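Local coordinates for protein putative racemase (Pseudovibrio sp. JE062, PDB 3NZG) that belongs to the enolase superfamily, as a putative racemase of the mandelate racemase and muconate lactonizing enzyme group, and binds a magnesium ion, at residues A8-K13 against T37-V42; M209-Y214 against F236-L241. One frame throughout, in Å; residues are numbered along the deposited sequence.

The two contacts lie in different domains and do not touch: their centres are about 43 Å apart and their nearest atoms about 32 Å. Contact 1, A8-K13 with T37-V42, lies at the open end of the first hairpin of the N-terminal antiparallel sheet, away from its connecting turn and about 27 Å from the centre of the chain. Contact 2, M209-Y214 with F236-L241, joins neighbouring parallel strands of the C-terminal barrel on the other side of that centre, about 16 Å from it. Contact 2 carries the metal site, where D211 and E238 share a magnesium ion with E264; contact 1 is remote from this ion.

Contact 1 of 2, residues A8-K13 against T37-V42; sequences AVAPIK and TDENGV
I12 faces D38 as an antiparallel non-hydrogen-bonded pair, CA to CA 4.0 Å, and two backbone bonds flank it: K13 N donates to T37 O over 2.7 Å, and E39 N to P11 O over 2.9 Å, the second rather bent at 141°. The side chains of the pair diverge. I12 turns away toward L114 of helix 102-122, while the carboxylate of D38 folds back over its own turn. With CG set between backbone N and carbonyl carbon (chi1 72°), OD1 of D38 accepts V42 N at 2.9 Å from above the carboxylate plane and N40 N only weakly, which ties down the type I turn from D38 to G41. OD2 of D38 is held by Q121, whose NE2 also bonds A10 O, so helix 102-122 is tied to both segments. These are the start of strand 12-22 and the end of strand 29-38, the first hairpin of the three-stranded antiparallel sheet in the N-terminal domain of this superfamily. On the exposed flank the E39 side chain crosses P11, its CG 3.3 Å from P11 CD. Bent at chi2 (-77°), E39 brings OE1 over CB and CG of the proline ring and OE2 to 3.6 Å from K13 CB. The K13 amine lies farther off, NZ 5.9 Å from OE2 of E39, so any attraction is through space without a salt bridge. A10 CB packs against both E39 CB and N40 ND2, 3.7 Å from the latter.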
ATOM      1  N   ALA D   8      44.611  27.213  18.184  1.00 35.39           N
ATOM      2  CA  ALA D   8      44.953  25.874  17.723  1.00 34.26           C
ATOM      3  C   ALA D   8      44.134  25.399  16.525  1.00 32.81           C
ATOM      4  O   ALA D   8      44.542  24.475  15.821  1.00 32.55           O
ATOM      5  CB  ALA D   8      44.821  24.884  18.877  1.00 34.36           C
ATOM      6  N   VAL D   9      42.983  26.019  16.294  1.00 31.86           N
ATOM      7  CA  VAL D   9      42.145  25.631  15.162  1.00 31.55           C
ATOM      8  C   VAL D   9      42.758  26.226  13.902  1.00 32.13           C
ATOM      9  O   VAL D   9      42.341  27.287  13.435  1.00 33.57           O
ATOM     10  CB  VAL D   9      40.708  26.158  15.322  1.00 31.77           C
ATOM     11  CG1 VAL D   9      39.838  25.630  14.193  1.00 30.30           C
ATOM     12  CG2 VAL D   9      40.150  25.746  16.684  1.00 31.51           C
ATOM     13  N   ALA D  10      43.750  25.535  13.354  1.00 31.67           N
ATOM     14  CA  ALA D  10      44.449  26.016  12.172  1.00 31.54           C
ATOM     15  C   ALA D  10      44.095  25.272  10.896  1.00 31.36           C
ATOM     16  O   ALA D  10      43.737  24.093  10.920  1.00 32.68           O
ATOM     17  CB  ALA D  10      45.958  25.944  12.405  1.00 30.80           C
ATOM     18  N   PRO D  11      44.211  25.956   9.751  1.00 30.89           N
ATOM     19  CA  PRO D  11      43.906  25.363   8.449  1.00 30.76           C
ATOM     20  C   PRO D  11      44.710  24.097   8.190  1.00 30.46           C
ATOM     21  O   PRO D  11      45.827  23.939   8.701  1.00 30.19           O
ATOM     22  CB  PRO D  11      44.282  26.472   7.469  1.00 31.06           C
ATOM     23  CG  PRO D  11      44.019  27.710   8.244  1.00 31.09           C
ATOM     24  CD  PRO D  11      44.587  27.373   9.602  1.00 31.74           C
ATOM     25  N   ILE D  12      44.128  23.199   7.397  1.00 29.33           N
ATOM     26  CA  ILE D  12      44.783  21.955   7.017  1.00 27.99           C
ATOM     27  C   ILE D  12      45.797  22.361   5.953  1.00 28.55           C
ATOM     28  O   ILE D  12      45.473  23.148   5.061  1.00 26.99           O
ATOM     29  CB  ILE D  12      43.778  20.960   6.390  1.00 27.71           C
ATOM     30  CG1 ILE D  12      42.748  20.523   7.436  1.00 28.77           C
ATOM     31  CG2 ILE D  12      44.516  19.755   5.825  1.00 27.10           C
ATOM     32  CD1 ILE D  12      41.587  19.729   6.853  1.00 27.86           C
ATOM     33  N   LYS D  13      47.013  21.827   6.045  1.00 29.04           N
ATOM     34  CA  LYS D  13      48.070  22.163   5.094  1.00 30.69           C
ATOM     35  C   LYS D  13      48.344  21.057   4.078  1.00 29.44           C
ATOM     36  O   LYS D  13      48.672  21.331   2.921  1.00 29.20           O
ATOM     37  CB  LYS D  13      49.366  22.500   5.844  1.00 34.10           C
ATOM     38  CG  LYS D  13      50.526  22.913   4.933  1.00 37.35           C
ATOM     39  CD  LYS D  13      51.770  23.316   5.725  1.00 40.23           C
ATOM     40  CE  LYS D  13      52.355  22.135   6.499  1.00 42.44           C
ATOM     41  NZ  LYS D  13      53.622  22.490   7.216  1.00 43.52           N
ATOM     42  N   THR D  37      47.716  17.003   8.183  1.00 27.34           N
ATOM     43  CA  THR D  37      48.528  17.917   8.978  1.00 28.04           C
ATOM     44  C   THR D  37      48.098  19.363   8.816  1.00 28.32           C
ATOM     45  O   THR D  37      47.884  19.830   7.698  1.00 29.42           O
ATOM     46  CB  THR D  37      50.008  17.799   8.575  1.00 28.38           C
ATOM     47  OG1 THR D  37      50.394  16.418   8.600  1.00 28.45           O
ATOM     48  CG2 THR D  37      50.893  18.597   9.532  1.00 27.88           C
ATOM     49  N   ASP D  38      47.974  20.078   9.931  1.00 29.54           N
ATOM     50  CA  ASP D  38      47.574  21.477   9.867  1.00 30.94           C
ATOM     51  C   ASP D  38      48.775  22.419   9.772  1.00 33.06           C
ATOM     52  O   ASP D  38      49.929  21.983   9.737  1.00 31.90           O
ATOM     53  CB  ASP D  38      46.695  21.860  11.073  1.00 31.13           C
ATOM     54  CG  ASP D  38      47.472  21.954  12.382  1.00 33.73           C
ATOM     55  OD1 ASP D  38      48.723  21.973  12.354  1.00 33.92           O
ATOM     56  OD2 ASP D  38      46.820  22.023  13.446  1.00 32.42           O
ATOM     57  N   GLU D  39      48.483  23.714   9.733  1.00 34.22           N
ATOM     58  CA  GLU D  39      49.503  24.750   9.627  1.00 36.22           C
ATOM     59  C   GLU D  39      50.625  24.625  10.651  1.00 36.02           C
ATOM     60  O   GLU D  39      51.790  24.859  10.327  1.00 36.86           O
ATOM     61  CB  GLU D  39      48.859  26.125   9.791  1.00 37.29           C
ATOM     62  CG  GLU D  39      47.694  26.392   8.867  1.00 39.94           C
ATOM     63  CD  GLU D  39      48.130  26.715   7.463  1.00 40.01           C
ATOM     64  OE1 GLU D  39      47.714  27.775   6.950  1.00 42.34           O
ATOM     65  OE2 GLU D  39      48.881  25.912   6.870  1.00 42.16           O
ATOM     66  N   ASN D  40      50.272  24.264  11.882  1.00 35.76           N
ATOM     67  CA  ASN D  40      51.257  24.161  12.955  1.00 34.99           C
ATOM     68  C   ASN D  40      51.919  22.805  13.137  1.00 34.94           C
ATOM     69  O   ASN D  40      52.580  22.575  14.151  1.00 35.82           O
ATOM     70  CB  ASN D  40      50.630  24.597  14.282  1.00 35.87           C
ATOM     71  CG  ASN D  40      50.056  25.999  14.221  1.00 36.52           C
ATOM     72  OD1 ASN D  40      50.694  26.923  13.713  1.00 36.87           O
ATOM     73  ND2 ASN D  40      48.847  26.167  14.745  1.00 36.38           N
ATOM     74  N   GLY D  41      51.753  21.913  12.167  1.00 33.92           N
ATOM     75  CA  GLY D  41      52.366  20.598  12.265  1.00 32.44           C
ATOM     76  C   GLY D  41      51.579  19.555  13.044  1.00 32.56           C
ATOM     77  O   GLY D  41      52.015  18.410  13.166  1.00 34.27           O
ATOM     78  N   VAL D  42      50.427  19.937  13.586  1.00 32.74           N
ATOM     79  CA  VAL D  42      49.594  18.997  14.334  1.00 32.71           C
ATOM     80  C   VAL D  42      48.905  18.108  13.296  1.00 32.39           C
ATOM     81  O   VAL D  42      48.514  18.591  12.231  1.00 31.95           O
ATOM     82  CB  VAL D  42      48.524  19.739  15.166  1.00 33.50           C
ATOM     83  CG1 VAL D  42      47.808  18.762  16.095  1.00 33.47           C
ATOM     84  CG2 VAL D  42      49.171  20.862  15.963  1.00 32.36           C
TER

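Contact 2 of 2, residues M209-Y214 against F236-L241; sequences MVDYLY and FAEATL. With MG (magnesium ion), chain Q.
D211 and E238 sit side by side on adjacent parallel strands, and their side chains cross on the same face of the sheet with carboxylate planes 49° apart. Both reach one magnesium ion, D211 OD2 at 2.2 Å and E238 OE2 at 2.1 Å; sharing the cation lets these two oxygens approach each other closely, where their charges would otherwise probably repel. D211 has CG anti to the backbone N (chi1 -165°), which leaves OD1 to accept L213 N on its anti side in an Asx turn and to accept a hydrogen bond from the metal-bound water. OE1 of E238 is engaged by K177 in a salt bridge and by Q285. Backbone bonds join the two strands: V210 N to F236 O, E238 N to V210 O at 2.9 Å, and Y212 N to E238 O, nearly straight at 173°. Beyond the strand ends Y214 N bonds A239 O, and the Y214 ring lies over A239, whose CB stands 3.3 Å from the ring centroid, almost over its centre, a CH-pi contact. L241 O meets the same ring at its edge, while OH of Y214 bonds E264. At the other end M209 CG lies over one face of F236, offset toward the rim, 3.4 Å from the ring centroid; the selenium stands higher above that face. On the opposite side of the sheet Y212 brings CE2 to 3.8 Å from A237 CB, and a water links its OH to F236 O. This is the beta-alpha-beta crossover of strand 207-211, helix 219-228 and strand 237-238 in the enolase-type barrel, with acidic residues at successive strand ends, D211, E238 and E264, holding the magnesium ion.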
HETATM    1  N   MSE D 209      27.434 -14.438  17.627  1.00 18.40           N
HETATM    2  CA  MSE D 209      27.038 -13.947  16.307  1.00 18.52           C
HETATM    3  C   MSE D 209      27.635 -14.922  15.301  1.00 18.46           C
HETATM    4  O   MSE D 209      28.633 -15.581  15.590  1.00 18.26           O
HETATM    5  CB  MSE D 209      27.605 -12.548  16.047  1.00 19.22           C
HETATM    6  CG  MSE D 209      26.967 -11.437  16.846  1.00 23.68           C
HETATM    7 SE   MSE D 209      27.469 -11.415  18.722  1.00 29.54          SE
HETATM    8  CE  MSE D 209      26.914  -9.607  19.149  1.00 20.35           C
ATOM      9  N   VAL D 210      27.032 -15.031  14.124  1.00 17.64           N
ATOM     10  CA  VAL D 210      27.567 -15.933  13.119  1.00 17.60           C
ATOM     11  C   VAL D 210      27.732 -15.242  11.774  1.00 18.34           C
ATOM     12  O   VAL D 210      26.830 -14.543  11.300  1.00 17.77           O
ATOM     13  CB  VAL D 210      26.670 -17.183  12.928  1.00 19.16           C
ATOM     14  CG1 VAL D 210      27.309 -18.128  11.917  1.00 18.67           C
ATOM     15  CG2 VAL D 210      26.470 -17.893  14.255  1.00 19.74           C
ATOM     16  N   ASP D 211      28.901 -15.430  11.173  1.00 18.19           N
ATOM     17  CA  ASP D 211      29.211 -14.851   9.869  1.00 19.43           C
ATOM     18  C   ASP D 211      29.229 -16.021   8.885  1.00 19.31           C
ATOM     19  O   ASP D 211      30.061 -16.924   9.003  1.00 19.96           O
ATOM     20  CB  ASP D 211      30.586 -14.177   9.909  1.00 20.55           C
ATOM     21  CG  ASP D 211      30.821 -13.252   8.735  1.00 20.28           C
ATOM     22  OD1 ASP D 211      30.411 -13.595   7.602  1.00 18.64           O
ATOM     23  OD2 ASP D 211      31.429 -12.179   8.950  1.00 22.38           O
ATOM     24  N   TYR D 212      28.314 -16.014   7.922  1.00 17.64           N
ATOM     25  CA  TYR D 212      28.240 -17.102   6.957  1.00 15.68           C
ATOM     26  C   TYR D 212      29.089 -16.881   5.708  1.00 15.48           C
ATOM     27  O   TYR D 212      29.112 -17.720   4.809  1.00 17.54           O
ATOM     28  CB  TYR D 212      26.772 -17.361   6.584  1.00 14.42           C
ATOM     29  CG  TYR D 212      25.932 -17.822   7.761  1.00 14.26           C
ATOM     30  CD1 TYR D 212      25.748 -19.174   8.028  1.00 12.49           C
ATOM     31  CD2 TYR D 212      25.351 -16.897   8.634  1.00 14.16           C
ATOM     32  CE1 TYR D 212      25.008 -19.599   9.135  1.00 13.58           C
ATOM     33  CE2 TYR D 212      24.609 -17.311   9.744  1.00 14.37           C
ATOM     34  CZ  TYR D 212      24.446 -18.665   9.988  1.00 13.27           C
ATOM     35  OH  TYR D 212      23.736 -19.084  11.085  1.00 11.58           O
ATOM     36  N   LEU D 213      29.788 -15.755   5.657  1.00 15.66           N
ATOM     37  CA  LEU D 213      30.662 -15.436   4.534  1.00 17.01           C
ATOM     38  C   LEU D 213      30.054 -15.611   3.139  1.00 19.10           C
ATOM     39  O   LEU D 213      30.669 -16.205   2.244  1.00 18.17           O
ATOM     40  CB  LEU D 213      31.969 -16.245   4.655  1.00 18.99           C
ATOM     41  CG  LEU D 213      32.813 -15.833   5.871  1.00 20.73           C
ATOM     42  CD1 LEU D 213      34.041 -16.725   6.008  1.00 20.20           C
ATOM     43  CD2 LEU D 213      33.228 -14.376   5.722  1.00 20.98           C
ATOM     44  N   TYR D 214      28.838 -15.098   2.970  1.00 18.19           N
ATOM     45  CA  TYR D 214      28.135 -15.126   1.690  1.00 16.74           C
ATOM     46  C   TYR D 214      28.151 -16.470   0.962  1.00 17.95           C
ATOM     47  O   TYR D 214      28.367 -16.515  -0.246  1.00 17.39           O
ATOM     48  CB  TYR D 214      28.731 -14.043   0.781  1.00 17.54           C
ATOM     49  CG  TYR D 214      28.758 -12.665   1.424  1.00 14.75           C
ATOM     50  CD1 TYR D 214      27.608 -11.882   1.489  1.00 17.11           C
ATOM     51  CD2 TYR D 214      29.922 -12.170   2.014  1.00 17.07           C
ATOM     52  CE1 TYR D 214      27.609 -10.643   2.131  1.00 16.22           C
ATOM     53  CE2 TYR D 214      29.935 -10.928   2.659  1.00 17.98           C
ATOM     54  CZ  TYR D 214      28.769 -10.175   2.714  1.00 17.11           C
ATOM     55  OH  TYR D 214      28.750  -8.963   3.366  1.00 17.86           O
ATOM     56  N   PHE D 236      22.865 -12.807  15.798  1.00 15.75           N
ATOM     57  CA  PHE D 236      22.512 -12.449  14.420  1.00 16.16           C
ATOM     58  C   PHE D 236      23.085 -13.386  13.354  1.00 17.41           C
ATOM     59  O   PHE D 236      23.922 -14.249  13.643  1.00 17.54           O
ATOM     60  CB  PHE D 236      22.887 -10.980  14.093  1.00 14.85           C
ATOM     61  CG  PHE D 236      24.375 -10.709  13.974  1.00 15.34           C
ATOM     62  CD1 PHE D 236      25.195 -11.492  13.165  1.00 13.06           C
ATOM     63  CD2 PHE D 236      24.941  -9.627  14.628  1.00 14.58           C
ATOM     64  CE1 PHE D 236      26.545 -11.203  13.011  1.00 15.66           C
ATOM     65  CE2 PHE D 236      26.300  -9.334  14.472  1.00 16.33           C
ATOM     66  CZ  PHE D 236      27.100 -10.121  13.664  1.00 14.11           C
ATOM     67  N   ALA D 237      22.600 -13.216  12.124  1.00 15.61           N
ATOM     68  CA  ALA D 237      23.045 -13.995  10.971  1.00 13.40           C
ATOM     69  C   ALA D 237      23.586 -12.981   9.974  1.00 14.95           C
ATOM     70  O   ALA D 237      22.832 -12.182   9.407  1.00 14.02           O
ATOM     71  CB  ALA D 237      21.876 -14.774  10.362  1.00 11.60           C
ATOM     72  N   GLU D 238      24.900 -13.009   9.781  1.00 14.12           N
ATOM     73  CA  GLU D 238      25.577 -12.082   8.888  1.00 14.44           C
ATOM     74  C   GLU D 238      26.025 -12.727   7.579  1.00 15.81           C
ATOM     75  O   GLU D 238      26.393 -13.905   7.537  1.00 13.90           O
ATOM     76  CB  GLU D 238      26.797 -11.484   9.616  1.00 15.18           C
ATOM     77  CG  GLU D 238      27.716 -10.622   8.753  1.00 16.47           C
ATOM     78  CD  GLU D 238      28.992 -10.195   9.487  1.00 19.02           C
ATOM     79  OE1 GLU D 238      28.960 -10.063  10.729  1.00 17.72           O
ATOM     80  OE2 GLU D 238      30.021  -9.972   8.814  1.00 18.87           O
ATOM     81  N   ALA D 239      25.991 -11.933   6.514  1.00 14.97           N
ATOM     82  CA  ALA D 239      26.423 -12.368   5.194  1.00 15.73           C
ATOM     83  C   ALA D 239      25.831 -13.703   4.776  1.00 16.60           C
ATOM     84  O   ALA D 239      26.555 -14.619   4.381  1.00 18.05           O
ATOM     85  CB  ALA D 239      27.964 -12.430   5.150  1.00 12.79           C
ATOM     86  N   THR D 240      24.513 -13.809   4.870  1.00 15.81           N
ATOM     87  CA  THR D 240      23.813 -15.032   4.492  1.00 17.43           C
ATOM     88  C   THR D 240      23.645 -15.090   2.972  1.00 18.19           C
ATOM     89  O   THR D 240      24.096 -16.030   2.311  1.00 21.28           O
ATOM     90  CB  THR D 240      22.421 -15.082   5.147  1.00 17.89           C
ATOM     91  OG1 THR D 240      21.739 -13.836   4.925  1.00 18.67           O
ATOM     92  CG2 THR D 240      22.550 -15.321   6.647  1.00 20.23           C
ATOM     93  N   LEU D 241      23.002 -14.071   2.419  1.00 16.13           N
ATOM     94  CA  LEU D 241      22.782 -14.007   0.979  1.00 15.26           C
ATOM     95  C   LEU D 241      23.768 -13.030   0.337  1.00 14.18           C
ATOM     96  O   LEU D 241      24.462 -12.285   1.032  1.00 12.58           O
ATOM     97  CB  LEU D 241      21.340 -13.574   0.704  1.00 12.72           C
ATOM     98  CG  LEU D 241      20.272 -14.565   1.184  1.00 13.82           C
ATOM     99  CD1 LEU D 241      18.881 -13.920   1.126  1.00 13.06           C
ATOM    100  CD2 LEU D 241      20.319 -15.822   0.318  1.00 10.06           C
TER
HETATM  101 MG    MG Q 505      31.759 -10.370   7.660  1.00 29.43          MG
HETATM  102  O   HOH W   1      31.171 -11.485   6.191  1.00 17.77           O
HETATM  103  O   HOH W   2      22.933 -16.996  12.784  1.00 14.57           O